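Methylxanthine N1-demethylase NdmA (Pseudomonas putida, PDB 6ICN) catalyses the N1-demethylation of caffeine to theobromine and formaldehyde, as a Rieske non-heme iron oxygenase that also demethylates theophylline, paraxanthine and 1-methylxanthine. Local coordinates at residues 185-190 and 329-334; 209-214 and 220-225; 33-38 and 133-138. All blocks are in the same frame, centred on the assembly; numbering follows the deposited sequence.

Overall arrangement
Interactions 1 and 2 are neighbours in the catalytic domain, their centres 10 Å apart, with 209-214 and 220-225 nested inside the chain loop that 185-190 and 329-334 close. They touch directly: Lys330 NZ probably donates a hydrogen bond to Val211 O at 2.8 Å, and Phe189 CE1 packs 3.5 Å from Tyr224 CD2. Interaction 1 reaches the substrate through Phe186, whose ring lies against caffeine, while the side chain of Tyr224 in interaction 2 stays about 8 Å from it. Interaction 3, in the Rieske domain, stands apart; its centre is 25 Å from that of interaction 1 and 27 Å from that of interaction 2.

Interaction 1 of 3, residues 185-190 and 329-334. With CFF (caffeine), chain F.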
loop_
_atom_site.group_PDB
_atom_site.type_symbol
_atom_site.label_atom_id
_atom_site.label_comp_id
_atom_site.label_asym_id
_atom_site.label_seq_id
_atom_site.Cartn_x
_atom_site.Cartn_y
_atom_site.Cartn_z
ATOM N N ASN A 185 -1.386 -0.497 -34.745
ATOM C CA ASN A 185 -2.635 -0.771 -34.040
ATOM C C ASN A 185 -3.725 0.232 -34.417
ATOM O O ASN A 185 -4.890 -0.138 -34.587
ATOM C CB ASN A 185 -2.377 -0.766 -32.526
ATOM C CG ASN A 185 -3.656 -0.855 -31.709
ATOM O OD1 ASN A 185 -4.071 0.128 -31.102
ATOM N ND2 ASN A 185 -4.304 -2.020 -31.713
ATOM N N PHE A 186 -3.360 1.501 -34.592
ATOM C CA PHE A 186 -4.375 2.515 -34.855
ATOM C C PHE A 186 -4.997 2.360 -36.238
ATOM O O PHE A 186 -6.191 2.627 -36.408
ATOM C CB PHE A 186 -3.765 3.910 -34.696
ATOM C CG PHE A 186 -4.786 4.994 -34.544
ATOM C CD1 PHE A 186 -5.339 5.600 -35.665
ATOM C CD2 PHE A 186 -5.208 5.400 -33.284
ATOM C CE1 PHE A 186 -6.299 6.599 -35.536
ATOM C CE2 PHE A 186 -6.175 6.396 -33.148
ATOM C CZ PHE A 186 -6.710 6.997 -34.271
ATOM N N THR A 187 -4.214 1.924 -37.225
ATOM C CA THR A 187 -4.657 1.856 -38.614
ATOM C C THR A 187 -5.051 0.451 -39.039
ATOM O O THR A 187 -5.229 0.203 -40.232
ATOM C CB THR A 187 -3.553 2.364 -39.549
ATOM O OG1 THR A 187 -2.382 1.563 -39.386
ATOM C CG2 THR A 187 -3.201 3.845 -39.276
ATOM N N ASP A 188 -5.155 -0.480 -38.097
ATOM C CA ASP A 188 -5.382 -1.884 -38.411
ATOM C C ASP A 188 -6.874 -2.143 -38.552
ATOM O O ASP A 188 -7.620 -2.027 -37.573
ATOM C CB ASP A 188 -4.777 -2.742 -37.308
ATOM C CG ASP A 188 -4.899 -4.219 -37.575
ATOM O OD1 ASP A 188 -6.036 -4.717 -37.623
ATOM O OD2 ASP A 188 -3.838 -4.876 -37.686
ATOM N N PHE A 189 -7.306 -2.510 -39.769
ATOM C CA PHE A 189 -8.713 -2.764 -40.053
ATOM C C PHE A 189 -9.199 -4.113 -39.511
ATOM O O PHE A 189 -10.397 -4.273 -39.266
ATOM C CB PHE A 189 -8.975 -2.724 -41.572
ATOM C CG PHE A 189 -8.525 -1.448 -42.273
ATOM C CD1 PHE A 189 -8.345 -0.256 -41.584
ATOM C CD2 PHE A 189 -8.303 -1.452 -43.655
ATOM C CE1 PHE A 189 -7.933 0.908 -42.263
ATOM C CE2 PHE A 189 -7.897 -0.299 -44.336
ATOM C CZ PHE A 189 -7.714 0.880 -43.639
ATOM N N SER A 190 -8.295 -5.067 -39.291
ATOM C CA SER A 190 -8.662 -6.443 -38.965
ATOM C C SER A 190 -8.979 -6.683 -37.487
ATOM O O SER A 190 -9.678 -7.654 -37.170
ATOM C CB SER A 190 -7.517 -7.376 -39.376
ATOM O OG SER A 190 -7.395 -7.440 -40.788
ATOM N N ASP A 329 -3.280 -7.178 -44.379
ATOM C CA ASP A 329 -2.310 -6.359 -43.659
ATOM C C ASP A 329 -1.691 -5.270 -44.524
ATOM O O ASP A 329 -0.622 -4.768 -44.166
ATOM C CB ASP A 329 -1.187 -7.233 -43.105
ATOM C CG ASP A 329 -1.652 -8.158 -41.995
ATOM O OD1 ASP A 329 -2.495 -7.715 -41.188
ATOM O OD2 ASP A 329 -1.157 -9.298 -41.947
ATOM N N LYS A 330 -2.316 -4.915 -45.656
ATOM C CA LYS A 330 -1.685 -3.996 -46.612
ATOM C C LYS A 330 -1.133 -2.736 -45.948
ATOM O O LYS A 330 0.010 -2.346 -46.201
ATOM C CB LYS A 330 -2.665 -3.591 -47.706
ATOM C CG LYS A 330 -1.961 -2.662 -48.722
ATOM C CD LYS A 330 -2.849 -2.234 -49.848
ATOM C CE LYS A 330 -2.079 -1.307 -50.786
ATOM N NZ LYS A 330 -2.954 -0.899 -51.907
ATOM N N VAL A 331 -1.935 -2.084 -45.099
ATOM C CA VAL A 331 -1.480 -0.836 -44.481
ATOM C C VAL A 331 -0.206 -1.071 -43.674
ATOM O O VAL A 331 0.782 -0.334 -43.809
ATOM C CB VAL A 331 -2.603 -0.217 -43.632
ATOM C CG1 VAL A 331 -2.069 0.963 -42.834
ATOM C CG2 VAL A 331 -3.790 0.230 -44.515
ATOM N N SER A 332 -0.202 -2.109 -42.827
ATOM C CA SER A 332 0.991 -2.465 -42.059
ATOM C C SER A 332 2.196 -2.757 -42.958
ATOM O O SER A 332 3.328 -2.318 -42.691
ATOM C CB SER A 332 0.674 -3.689 -41.198
ATOM O OG SER A 332 1.863 -4.230 -40.693
ATOM N N ILE A 333 1.977 -3.537 -44.014
ATOM C CA ILE A 333 3.071 -3.914 -44.901
ATOM C C ILE A 333 3.674 -2.679 -45.552
ATOM O O ILE A 333 4.899 -2.514 -45.583
ATOM C CB ILE A 333 2.574 -4.909 -45.965
ATOM C CG1 ILE A 333 2.137 -6.222 -45.311
ATOM C CG2 ILE A 333 3.670 -5.182 -46.978
ATOM C CD1 ILE A 333 1.268 -7.086 -46.238
ATOM N N GLN A 334 2.817 -1.789 -46.052
ATOM C CA GLN A 334 3.296 -0.602 -46.753
ATOM C C GLN A 334 3.973 0.366 -45.790
ATOM O O GLN A 334 4.977 0.997 -46.140
ATOM C CB GLN A 334 2.136 0.062 -47.488
ATOM C CG GLN A 334 1.561 -0.805 -48.635
ATOM C CD GLN A 334 2.635 -1.266 -49.619
ATOM O OE1 GLN A 334 3.466 -0.473 -50.067
ATOM N NE2 GLN A 334 2.633 -2.561 -49.942
HETATM N N1 CFF F . -9.306 4.169 -33.605
HETATM C C2 CFF F . -10.403 4.277 -34.421
HETATM C C10 CFF F . -8.128 3.460 -34.072
HETATM C C6 CFF F . -9.310 4.704 -32.381
HETATM N N3 CFF F . -11.508 4.936 -33.989
HETATM O O11 CFF F . -10.390 3.794 -35.512
HETATM C C12 CFF F . -12.683 5.056 -34.848
HETATM C C4 CFF F . -11.517 5.478 -32.749
HETATM C C5 CFF F . -10.437 5.378 -31.949
HETATM N N9 CFF F . -12.459 6.169 -32.084
HETATM O O13 CFF F . -8.347 4.606 -31.670
HETATM N N7 CFF F . -10.715 6.016 -30.797
HETATM C C8 CFF F . -11.960 6.500 -30.882
HETATM C C14 CFF F . -10.040 6.296 -29.541
HETATM O O HOH W 1 -2.909 -5.388 -40.096
HETATM O O HOH W 2 -4.955 -8.948 -40.878
#
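Thr187 and Val331 bring the two backbones to 7.2 Å between their CA atoms, where the chain has just left helix 179-186 and passes the first turn of helix 330-348. Val331 fills the interval with both methyls. Its CG1, anti to the backbone N (chi1 172°), meets Thr187 OG1 at 3.5 Å, while CG2 lies 4.1 Å from Phe189 CZ, the valine crossing the phenylalanine at about a right angle. The Thr187 hydroxyl is itself held by the carbonyl of Trp183. Beside this packing, two waters join the segments through Asp329 OD1: one donates to it and to Asp188 OD2, each at 2.6 Å, and the other links it to Ser190 OG. Asp188 OD2 and Asp329 OD2 bond His102 and His82, respectively, of the second subunit's [2Fe-2S] cluster pocket, consistent with the carboxylate link between one subunit's cluster and the next one's metal site known in Rieske oxygenases. Asp188 is followed closely by His191, which binds the cobalt ion and whose N bonds Asp188 OD1. On the substrate side, caffeine C10 sits over the centre of one face of the Phe186 ring, 3.5 Å above its plane, and Phe186 O approaches the same methyl carbon at 3.1 Å.

Interaction 2 of 3, residues 209-214 and 220-225; sequences PIVPMD and FRFVYD
Met213 meets Phe220 and Phe222 through a side chain that runs extended to SD and then bends (chi3 72°), a turn that swings CE over the Phe220 ring. The methyl stands 3.7 Å from the ring centroid and 3° off the normal, a CH-pi contact, with SD farther out above the same face. Phe222 CG lies between its backbone N and carbonyl carbon (chi1 50°), and its ring runs alongside the methionine, CD1 being 3.8 Å from Met213 CE; the sulfur makes a Met-aromatic contact with each phenylalanine. Asp214 and Arg221 form an antiparallel hydrogen-bonded pair in the beta hairpin of strands 214-216 and 219-225: Asp214 N reaches Arg221 O at 2.9 Å, and Arg221 N reaches Asp214 O at 2.8 Å. That same Asp214 oxygen lies at the edge of the Phe220 ring. Farther along, a water takes over from direct pairing, donating to Pro212 O and accepting from Val223 N. Pro209 CD then packs 3.4 Å from Tyr224 CE1. The Asp214 carboxylate turns to Arg366, Ser364 and Tyr368 near the C-terminus. Met213 and Phe220 also lie against helix 330-348, while strand 219-225 pairs on its other edge with strand 239-246 of the seven-stranded antiparallel sheet.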
loop_
_atom_site.group_PDB
_atom_site.type_symbol
_atom_site.label_atom_id
_atom_site.label_comp_id
_atom_site.label_asym_id
_atom_site.label_seq_id
_atom_site.Cartn_x
_atom_site.Cartn_y
_atom_site.Cartn_z
ATOM N N PRO A 209 -11.548 -4.416 -46.604
ATOM C CA PRO A 209 -11.125 -4.271 -48.000
ATOM C C PRO A 209 -9.640 -3.937 -48.082
ATOM O O PRO A 209 -8.994 -3.583 -47.095
ATOM C CB PRO A 209 -11.981 -3.108 -48.505
ATOM C CG PRO A 209 -12.159 -2.254 -47.279
ATOM C CD PRO A 209 -12.292 -3.238 -46.128
ATOM N N ILE A 210 -9.101 -4.075 -49.288
ATOM C CA ILE A 210 -7.710 -3.748 -49.584
ATOM C C ILE A 210 -7.720 -2.390 -50.281
ATOM O O ILE A 210 -8.156 -2.280 -51.430
ATOM C CB ILE A 210 -7.057 -4.827 -50.462
ATOM C CG1 ILE A 210 -7.438 -6.228 -49.974
ATOM C CG2 ILE A 210 -5.543 -4.658 -50.515
ATOM C CD1 ILE A 210 -7.043 -6.517 -48.527
ATOM N N VAL A 211 -7.242 -1.350 -49.607
ATOM C CA VAL A 211 -7.426 0.017 -50.102
ATOM C C VAL A 211 -6.172 0.513 -50.819
ATOM O O VAL A 211 -5.051 0.146 -50.441
ATOM C CB VAL A 211 -7.806 0.968 -48.952
ATOM C CG1 VAL A 211 -9.003 0.422 -48.193
ATOM C CG2 VAL A 211 -6.631 1.177 -48.011
ATOM N N PRO A 212 -6.306 1.341 -51.855
ATOM C CA PRO A 212 -5.122 2.002 -52.414
ATOM C C PRO A 212 -4.545 3.004 -51.424
ATOM O O PRO A 212 -5.272 3.615 -50.638
ATOM C CB PRO A 212 -5.657 2.699 -53.671
ATOM C CG PRO A 212 -7.116 2.809 -53.465
ATOM C CD PRO A 212 -7.541 1.685 -52.580
ATOM N N MET A 213 -3.223 3.139 -51.453
ATOM C CA MET A 213 -2.492 4.014 -50.540
ATOM C C MET A 213 -1.555 4.906 -51.338
ATOM O O MET A 213 -0.776 4.413 -52.158
ATOM C CB MET A 213 -1.677 3.216 -49.515
ATOM C CG MET A 213 -2.508 2.308 -48.647
ATOM S SD MET A 213 -1.477 1.248 -47.610
ATOM C CE MET A 213 -0.849 2.469 -46.425
ATOM N N ASP A 214 -1.621 6.209 -51.080
ATOM C CA ASP A 214 -0.776 7.193 -51.738
ATOM C C ASP A 214 0.229 7.771 -50.757
ATOM O O ASP A 214 -0.110 8.034 -49.595
ATOM C CB ASP A 214 -1.607 8.347 -52.306
ATOM C CG ASP A 214 -2.664 7.880 -53.268
ATOM O OD1 ASP A 214 -2.425 6.884 -53.981
ATOM O OD2 ASP A 214 -3.737 8.516 -53.302
ATOM N N PHE A 220 1.144 9.299 -45.671
ATOM C CA PHE A 220 0.342 8.239 -46.260
ATOM C C PHE A 220 -1.111 8.691 -46.280
ATOM O O PHE A 220 -1.645 9.127 -45.251
ATOM C CB PHE A 220 0.485 6.938 -45.463
ATOM C CG PHE A 220 1.235 5.847 -46.186
ATOM C CD1 PHE A 220 1.129 5.703 -47.562
ATOM C CD2 PHE A 220 2.023 4.942 -45.482
ATOM C CE1 PHE A 220 1.811 4.685 -48.230
ATOM C CE2 PHE A 220 2.717 3.921 -46.151
ATOM C CZ PHE A 220 2.608 3.802 -47.520
ATOM N N ARG A 221 -1.758 8.589 -47.444
ATOM C CA ARG A 221 -3.163 8.946 -47.585
ATOM C C ARG A 221 -3.947 7.748 -48.097
ATOM O O ARG A 221 -3.538 7.106 -49.076
ATOM C CB ARG A 221 -3.342 10.140 -48.532
ATOM C CG ARG A 221 -2.586 11.380 -48.092
ATOM C CD ARG A 221 -3.059 12.602 -48.821
ATOM N NE ARG A 221 -2.275 13.766 -48.435
ATOM C CZ ARG A 221 -2.503 14.993 -48.886
ATOM N NH1 ARG A 221 -3.497 15.207 -49.738
ATOM N NH2 ARG A 221 -1.744 16.003 -48.480
ATOM N N PHE A 222 -5.061 7.441 -47.433
ATOM C CA PHE A 222 -5.930 6.347 -47.859
ATOM C C PHE A 222 -7.306 6.511 -47.217
ATOM O O PHE A 222 -7.452 7.176 -46.185
ATOM C CB PHE A 222 -5.318 4.964 -47.546
ATOM C CG PHE A 222 -4.815 4.793 -46.118
ATOM C CD1 PHE A 222 -3.516 5.154 -45.770
ATOM C CD2 PHE A 222 -5.627 4.221 -45.157
ATOM C CE1 PHE A 222 -3.052 4.974 -44.456
ATOM C CE2 PHE A 222 -5.181 4.035 -43.840
ATOM C CZ PHE A 222 -3.895 4.419 -43.491
ATOM N N VAL A 223 -8.317 5.904 -47.855
ATOM C CA VAL A 223 -9.723 6.051 -47.477
ATOM C C VAL A 223 -10.361 4.676 -47.288
ATOM O O VAL A 223 -10.089 3.743 -48.053
ATOM C CB VAL A 223 -10.493 6.877 -48.531
ATOM C CG1 VAL A 223 -11.966 7.014 -48.158
ATOM C CG2 VAL A 223 -9.857 8.248 -48.699
ATOM N N TYR A 224 -11.220 4.551 -46.271
ATOM C CA TYR A 224 -11.835 3.277 -45.891
ATOM C C TYR A 224 -13.282 3.526 -45.491
ATOM O O TYR A 224 -13.546 4.242 -44.521
ATOM C CB TYR A 224 -11.051 2.623 -44.743
ATOM C CG TYR A 224 -11.664 1.381 -44.102
ATOM C CD1 TYR A 224 -12.536 0.551 -44.807
ATOM C CD2 TYR A 224 -11.356 1.032 -42.785
ATOM C CE1 TYR A 224 -13.092 -0.580 -44.218
ATOM C CE2 TYR A 224 -11.904 -0.107 -42.188
ATOM C CZ TYR A 224 -12.770 -0.908 -42.912
ATOM O OH TYR A 224 -13.324 -2.039 -42.341
ATOM N N ASP A 225 -14.224 2.932 -46.227
ATOM C CA ASP A 225 -15.646 3.016 -45.882
ATOM C C ASP A 225 -15.999 1.816 -45.009
ATOM O O ASP A 225 -16.141 0.695 -45.507
ATOM C CB ASP A 225 -16.505 3.070 -47.140
ATOM C CG ASP A 225 -16.177 4.264 -48.009
ATOM O OD1 ASP A 225 -16.101 5.389 -47.460
ATOM O OD2 ASP A 225 -15.986 4.084 -49.232
HETATM O O HOH W 3 -7.776 4.428 -50.195
#

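Interaction 3 of 3, residues 33-38 and 133-138; sequences HFWHPV and DCEERY
Trp35 reaches across to Asp133 and Glu135 with the far end of its indole, spanning part of the antiparallel sheet of the Rieske domain. Strands 35-40 and 131-137 are not adjacent there, since strand 140-144 runs between them and bonds to both; the short segments approach to 8.9 Å between axes, at 63° to each other. The tryptophan bridges this interval over strand 140-144, touching Trp142 and Arg144 on its way. With CG anti to the carbonyl carbon and beside the backbone N, the ring leaves its own strand and carries its six-membered portion to strand 131-137. Asp133 and Glu135, two residues apart, both turn their CB atoms toward it. Their methylenes do the touching, each coming obliquely to the indole: Trp35 CH2 lies 3.6 Å from Asp133 CB and 3.8 Å from Glu135 CG. The carboxylate of Asp133 is turned 36° from the indole plane, that of Glu135 more steeply, at 65°. Asp133 is anchored beyond the contact by salt bridges, OD1 to Arg131 and OD2 to Arg144, which probably hold its CB in place beside the ring. An alanine in place of Trp35 would remove the indole and is likely to open a gap over strand 140-144, leaving the Asp133 and Glu135 methylenes without their apolar partner. The CB of Cys134, between them, points away from segment 33-38, and its side chain touches Tyr73 and Ala75 of strand 72-77. Its backbone still borders the indole, with Cys134 N 4.0 Å from Trp35 CZ3.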
loop_
_atom_site.group_PDB
_atom_site.type_symbol
_atom_site.label_atom_id
_atom_site.label_comp_id
_atom_site.label_asym_id
_atom_site.label_seq_id
_atom_site.Cartn_x
_atom_site.Cartn_y
_atom_site.Cartn_z
ATOM N N HIS A 33 15.423 12.893 -36.847
ATOM C CA HIS A 33 15.217 13.959 -37.821
ATOM C C HIS A 33 13.780 14.432 -37.922
ATOM O O HIS A 33 13.526 15.428 -38.605
ATOM C CB HIS A 33 15.718 13.486 -39.200
ATOM C CG HIS A 33 17.203 13.354 -39.251
ATOM N ND1 HIS A 33 18.018 14.366 -39.710
ATOM C CD2 HIS A 33 18.030 12.370 -38.824
ATOM C CE1 HIS A 33 19.277 14.000 -39.593
ATOM N NE2 HIS A 33 19.314 12.792 -39.064
ATOM N N PHE A 34 12.829 13.760 -37.269
ATOM C CA PHE A 34 11.428 14.156 -37.304
ATOM C C PHE A 34 11.063 14.973 -36.069
ATOM O O PHE A 34 11.745 14.935 -35.042
ATOM C CB PHE A 34 10.519 12.930 -37.375
ATOM C CG PHE A 34 10.639 12.167 -38.664
ATOM C CD1 PHE A 34 10.009 12.637 -39.811
ATOM C CD2 PHE A 34 11.349 10.974 -38.711
ATOM C CE1 PHE A 34 10.114 11.937 -41.015
ATOM C CE2 PHE A 34 11.455 10.266 -39.905
ATOM C CZ PHE A 34 10.824 10.754 -41.046
ATOM N N TRP A 35 9.984 15.734 -36.204
ATOM C CA TRP A 35 9.338 16.370 -35.055
ATOM C C TRP A 35 8.513 15.346 -34.291
ATOM O O TRP A 35 7.690 14.638 -34.880
ATOM C CB TRP A 35 8.428 17.509 -35.517
ATOM C CG TRP A 35 9.163 18.672 -36.148
ATOM C CD1 TRP A 35 9.552 18.792 -37.464
ATOM C CD2 TRP A 35 9.592 19.876 -35.494
ATOM N NE1 TRP A 35 10.202 19.995 -37.655
ATOM C CE2 TRP A 35 10.235 20.677 -36.465
ATOM C CE3 TRP A 35 9.495 20.353 -34.182
ATOM C CZ2 TRP A 35 10.764 21.932 -36.165
ATOM C CZ3 TRP A 35 10.030 21.598 -33.885
ATOM C CH2 TRP A 35 10.641 22.380 -34.879
ATOM N N HIS A 36 8.688 15.309 -32.970
ATOM C CA HIS A 36 7.883 14.447 -32.122
ATOM C C HIS A 36 7.257 15.270 -31.004
ATOM O O HIS A 36 7.921 16.139 -30.438
ATOM C CB HIS A 36 8.730 13.331 -31.495
ATOM C CG HIS A 36 9.437 12.465 -32.498
ATOM N ND1 HIS A 36 8.789 11.485 -33.223
ATOM C CD2 HIS A 36 10.736 12.421 -32.875
ATOM C CE1 HIS A 36 9.660 10.890 -34.023
ATOM N NE2 HIS A 36 10.851 11.437 -33.831
ATOM N N PRO A 37 6.013 14.970 -30.625
ATOM C CA PRO A 37 5.403 15.657 -29.477
ATOM C C PRO A 37 5.994 15.096 -28.197
ATOM O O PRO A 37 6.251 13.894 -28.087
ATOM C CB PRO A 37 3.918 15.298 -29.602
ATOM C CG PRO A 37 3.955 13.882 -30.205
ATOM C CD PRO A 37 5.180 13.852 -31.119
ATOM N N VAL A 38 6.206 15.966 -27.215
ATOM C CA VAL A 38 6.768 15.507 -25.951
ATOM C C VAL A 38 5.857 15.774 -24.770
ATOM O O VAL A 38 5.982 15.077 -23.748
ATOM C CB VAL A 38 8.163 16.111 -25.697
ATOM C CG1 VAL A 38 9.138 15.610 -26.780
ATOM C CG2 VAL A 38 8.118 17.662 -25.649
ATOM N N ASP A 133 15.409 22.403 -31.724
ATOM C CA ASP A 133 14.206 22.967 -32.316
ATOM C C ASP A 133 12.975 22.534 -31.531
ATOM O O ASP A 133 12.769 21.338 -31.273
ATOM C CB ASP A 133 14.081 22.541 -33.786
ATOM C CG ASP A 133 14.926 23.418 -34.721
ATOM O OD1 ASP A 133 15.893 24.041 -34.242
ATOM O OD2 ASP A 133 14.615 23.477 -35.932
ATOM N N CYS A 134 12.180 23.522 -31.125
ATOM C CA CYS A 134 11.050 23.310 -30.223
ATOM C C CYS A 134 9.943 24.285 -30.593
ATOM O O CYS A 134 10.190 25.494 -30.648
ATOM C CB CYS A 134 11.476 23.534 -28.769
ATOM S SG CYS A 134 10.148 23.205 -27.579
ATOM N N GLU A 135 8.736 23.773 -30.834
ATOM C CA GLU A 135 7.592 24.595 -31.219
ATOM C C GLU A 135 6.307 24.061 -30.605
ATOM O O GLU A 135 6.117 22.843 -30.479
ATOM C CB GLU A 135 7.367 24.631 -32.742
ATOM C CG GLU A 135 8.518 25.202 -33.523
ATOM C CD GLU A 135 8.580 26.712 -33.430
ATOM O OE1 GLU A 135 7.521 27.342 -33.175
ATOM O OE2 GLU A 135 9.688 27.262 -33.608
ATOM N N GLU A 136 5.403 24.983 -30.270
ATOM C CA GLU A 136 4.024 24.630 -29.958
ATOM C C GLU A 136 3.195 24.578 -31.235
ATOM O O GLU A 136 3.324 25.438 -32.118
ATOM C CB GLU A 136 3.398 25.629 -28.977
ATOM C CG GLU A 136 1.935 25.320 -28.599
ATOM C CD GLU A 136 0.889 25.804 -29.627
ATOM O OE1 GLU A 136 -0.145 25.129 -29.825
ATOM O OE2 GLU A 136 1.080 26.882 -30.234
ATOM N N ARG A 137 2.358 23.551 -31.339
ATOM C CA ARG A 137 1.353 23.480 -32.392
ATOM C C ARG A 137 0.233 22.566 -31.918
ATOM O O ARG A 137 0.499 21.499 -31.353
ATOM C CB ARG A 137 1.940 22.979 -33.728
ATOM C CG ARG A 137 0.995 23.275 -34.909
ATOM C CD ARG A 137 1.676 23.191 -36.286
ATOM N NE ARG A 137 2.756 24.163 -36.449
ATOM C CZ ARG A 137 3.573 24.189 -37.499
ATOM N NH1 ARG A 137 3.410 23.313 -38.481
ATOM N NH2 ARG A 137 4.544 25.089 -37.572
ATOM N N TYR A 138 -1.012 22.998 -32.127
ATOM C CA TYR A 138 -2.211 22.230 -31.774
ATOM C C TYR A 138 -2.348 22.003 -30.282
ATOM O O TYR A 138 -3.117 21.130 -29.867
ATOM C CB TYR A 138 -2.258 20.859 -32.467
ATOM C CG TYR A 138 -1.863 20.874 -33.918
ATOM C CD1 TYR A 138 -2.411 21.801 -34.800
ATOM C CD2 TYR A 138 -0.934 19.961 -34.404
ATOM C CE1 TYR A 138 -2.057 21.804 -36.145
ATOM C CE2 TYR A 138 -0.574 19.960 -35.748
ATOM C CZ TYR A 138 -1.132 20.892 -36.601
ATOM O OH TYR A 138 -0.791 20.902 -37.931
#